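Local coordinates for putative sugar kinase PH1459 (Pyrococcus horikoshii, PDB 3EWM), which probably phosphorylates a sugar such as fructose at the expense of ATP, as a member of the pfkB (ribokinase-like) family of carbohydrate kinases, at residues 12-18 with 89-95. Numbering follows the deposited sequence.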
loop_
_atom_site.group_PDB
_atom_site.type_symbol
_atom_site.label_atom_id
_atom_site.label_comp_id
_atom_site.label_asym_id
_atom_site.label_seq_id
_atom_site.Cartn_x
_atom_site.Cartn_y
_atom_site.Cartn_z
ATOM N N ILE A 12 -7.843 -3.150 0.519
ATOM C CA ILE A 12 -7.287 -4.168 -0.365
ATOM C C ILE A 12 -6.387 -5.109 0.434
ATOM O O ILE A 12 -5.426 -4.685 1.083
ATOM C CB ILE A 12 -6.441 -3.547 -1.537
ATOM C CG1 ILE A 12 -7.259 -2.534 -2.350
ATOM C CG2 ILE A 12 -5.847 -4.650 -2.409
ATOM C CD1 ILE A 12 -8.331 -3.186 -3.264
ATOM N N ASP A 13 -6.712 -6.391 0.426
ATOM C CA ASP A 13 -5.763 -7.379 0.902
ATOM C C ASP A 13 -4.913 -7.770 -0.282
ATOM O O ASP A 13 -5.422 -8.237 -1.311
ATOM C CB ASP A 13 -6.451 -8.638 1.440
ATOM C CG ASP A 13 -6.978 -8.475 2.850
ATOM O OD1 ASP A 13 -6.509 -7.585 3.570
ATOM O OD2 ASP A 13 -7.845 -9.264 3.248
ATOM N N LEU A 14 -3.616 -7.585 -0.140
ATOM C CA LEU A 14 -2.692 -8.091 -1.144
ATOM C C LEU A 14 -2.113 -9.357 -0.563
ATOM O O LEU A 14 -1.312 -9.333 0.359
ATOM C CB LEU A 14 -1.643 -7.051 -1.480
ATOM C CG LEU A 14 -2.377 -5.978 -2.293
ATOM C CD1 LEU A 14 -1.979 -4.570 -1.846
ATOM C CD2 LEU A 14 -2.186 -6.208 -3.770
ATOM N N ILE A 15 -2.605 -10.480 -1.060
ATOM C CA ILE A 15 -2.326 -11.745 -0.395
ATOM C C ILE A 15 -1.219 -12.487 -1.099
ATOM O O ILE A 15 -1.355 -12.845 -2.271
ATOM C CB ILE A 15 -3.576 -12.621 -0.327
ATOM C CG1 ILE A 15 -4.702 -11.808 0.331
ATOM C CG2 ILE A 15 -3.292 -13.895 0.467
ATOM C CD1 ILE A 15 -5.836 -12.589 0.770
ATOM N N SER A 16 -0.145 -12.720 -0.356
ATOM C CA SER A 16 0.973 -13.536 -0.816
ATOM C C SER A 16 0.437 -14.810 -1.447
ATOM O O SER A 16 -0.398 -15.516 -0.873
ATOM C CB SER A 16 1.903 -13.900 0.329
ATOM O OG SER A 16 2.387 -12.751 1.021
ATOM N N VAL A 17 0.926 -15.087 -2.644
ATOM C CA VAL A 17 0.514 -16.254 -3.387
ATOM C C VAL A 17 1.442 -17.437 -3.076
ATOM O O VAL A 17 1.106 -18.598 -3.340
ATOM C CB VAL A 17 0.443 -15.900 -4.895
ATOM C CG1 VAL A 17 0.702 -17.082 -5.741
ATOM C CG2 VAL A 17 -0.936 -15.326 -5.207
ATOM N N GLU A 18 2.598 -17.135 -2.505
ATOM C CA GLU A 18 3.541 -18.161 -2.086
ATOM C C GLU A 18 3.898 -18.024 -0.620
ATOM O O GLU A 18 3.583 -17.019 0.028
ATOM C CB GLU A 18 4.802 -18.097 -2.934
ATOM C CG GLU A 18 5.544 -16.782 -2.794
ATOM C CD GLU A 18 6.623 -16.636 -3.816
ATOM O OE1 GLU A 18 7.087 -17.682 -4.344
ATOM O OE2 GLU A 18 7.004 -15.486 -4.094
ATOM N N ILE A 89 -4.702 -0.511 2.161
ATOM C CA ILE A 89 -4.043 -1.665 1.634
ATOM C C ILE A 89 -3.341 -2.384 2.781
ATOM O O ILE A 89 -2.865 -1.781 3.754
ATOM C CB ILE A 89 -3.003 -1.326 0.510
ATOM C CG1 ILE A 89 -1.953 -0.355 1.042
ATOM C CG2 ILE A 89 -3.691 -0.851 -0.822
ATOM C CD1 ILE A 89 -0.708 -0.364 0.235
ATOM N N VAL A 90 -3.337 -3.693 2.684
ATOM C CA VAL A 90 -2.535 -4.496 3.562
ATOM C C VAL A 90 -1.916 -5.621 2.753
ATOM O O VAL A 90 -2.579 -6.221 1.917
ATOM C CB VAL A 90 -3.337 -5.011 4.810
ATOM C CG1 VAL A 90 -4.551 -5.782 4.399
ATOM C CG2 VAL A 90 -2.429 -5.877 5.739
ATOM N N PHE A 91 -0.632 -5.861 2.998
ATOM C CA PHE A 91 0.086 -6.987 2.415
ATOM C C PHE A 91 0.074 -8.089 3.445
ATOM O O PHE A 91 0.394 -7.854 4.601
ATOM C CB PHE A 91 1.507 -6.574 2.062
ATOM C CG PHE A 91 1.560 -5.492 1.023
ATOM C CD1 PHE A 91 1.631 -5.820 -0.341
ATOM C CD2 PHE A 91 1.497 -4.147 1.394
ATOM C CE1 PHE A 91 1.650 -4.832 -1.303
ATOM C CE2 PHE A 91 1.519 -3.149 0.425
ATOM C CZ PHE A 91 1.590 -3.500 -0.923
ATOM N N VAL A 92 -0.355 -9.268 3.029
ATOM C CA VAL A 92 -0.658 -10.316 3.980
ATOM C C VAL A 92 0.074 -11.588 3.594
ATOM O O VAL A 92 0.133 -11.961 2.417
ATOM C CB VAL A 92 -2.214 -10.531 4.155
ATOM C CG1 VAL A 92 -2.923 -9.207 4.238
ATOM C CG2 VAL A 92 -2.781 -11.251 2.998
ATOM N N GLN A 93 0.715 -12.190 4.582
ATOM C CA GLN A 93 1.182 -13.557 4.432
ATOM C C GLN A 93 0.327 -14.413 5.355
ATOM O O GLN A 93 0.469 -14.362 6.582
ATOM C CB GLN A 93 2.671 -13.697 4.738
ATOM C CG GLN A 93 3.193 -15.148 4.670
ATOM C CD GLN A 93 2.818 -15.858 3.368
ATOM O OE1 GLN A 93 1.703 -16.355 3.219
ATOM N NE2 GLN A 93 3.764 -15.927 2.436
ATOM N N LEU A 94 -0.565 -15.198 4.760
ATOM C CA LEU A 94 -1.456 -16.055 5.546
ATOM C C LEU A 94 -0.811 -17.403 5.873
ATOM O O LEU A 94 -1.227 -18.066 6.812
ATOM C CB LEU A 94 -2.801 -16.265 4.824
ATOM C CG LEU A 94 -3.658 -15.027 4.543
ATOM C CD1 LEU A 94 -4.798 -15.374 3.567
ATOM C CD2 LEU A 94 -4.222 -14.414 5.826
ATOM N N LYS A 95 0.187 -17.806 5.087
ATOM C CA LYS A 95 0.754 -19.158 5.198
ATOM C C LYS A 95 1.902 -19.238 6.213
ATOM O O LYS A 95 2.454 -18.222 6.638
ATOM C CB LYS A 95 1.225 -19.672 3.839
ATOM C CG LYS A 95 0.182 -19.630 2.736
ATOM C CD LYS A 95 0.850 -19.605 1.364
ATOM C CE LYS A 95 -0.172 -19.411 0.237
ATOM N NZ LYS A 95 -0.896 -18.097 0.328
#
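Strands 12-16 and 89-93 form the central parallel pair of the small four-stranded sheet that probably forms the lid projecting from the large alpha/beta domain, as in other ribokinase-like kinases; they illustrate how such a pair ends. Backbone bonds run from V90 N to I12 O, L14 N to V90 O (2.7 Å) and V92 N to L14 O. On one face the CD1 branch of L14 lies over the F91 ring, 4.0 Å from its centroid, in a CH-pi contact, while L14 CB touches F91 CD1 at 3.7 Å. F61 of the second subunit meets the F91 ring edge-to-face, and that subunit's L14 and F91 pack against F91 and L14 here. Opposite, I15 CG1 presses tightly on V92 CG2 (3.3 Å), and the CG2 branch of I15 meets L94 CD1. At the end, V92 O takes both S16 N and, from above its carbonyl plane, S16 OG (2.8 Å). With chi2 turned to 51°, the chain of Q93 bends so that NE2 meets E18 O at 2.7 Å, in both the amide and carbonyl planes, and also bonds G20 O; OE1 receives K95 N, fixing the amide's rotation. K95 NZ reaches S16 O (2.9 Å). Past S16 N to V92 O, side-chain donors thus tie together the segments leaving both strands.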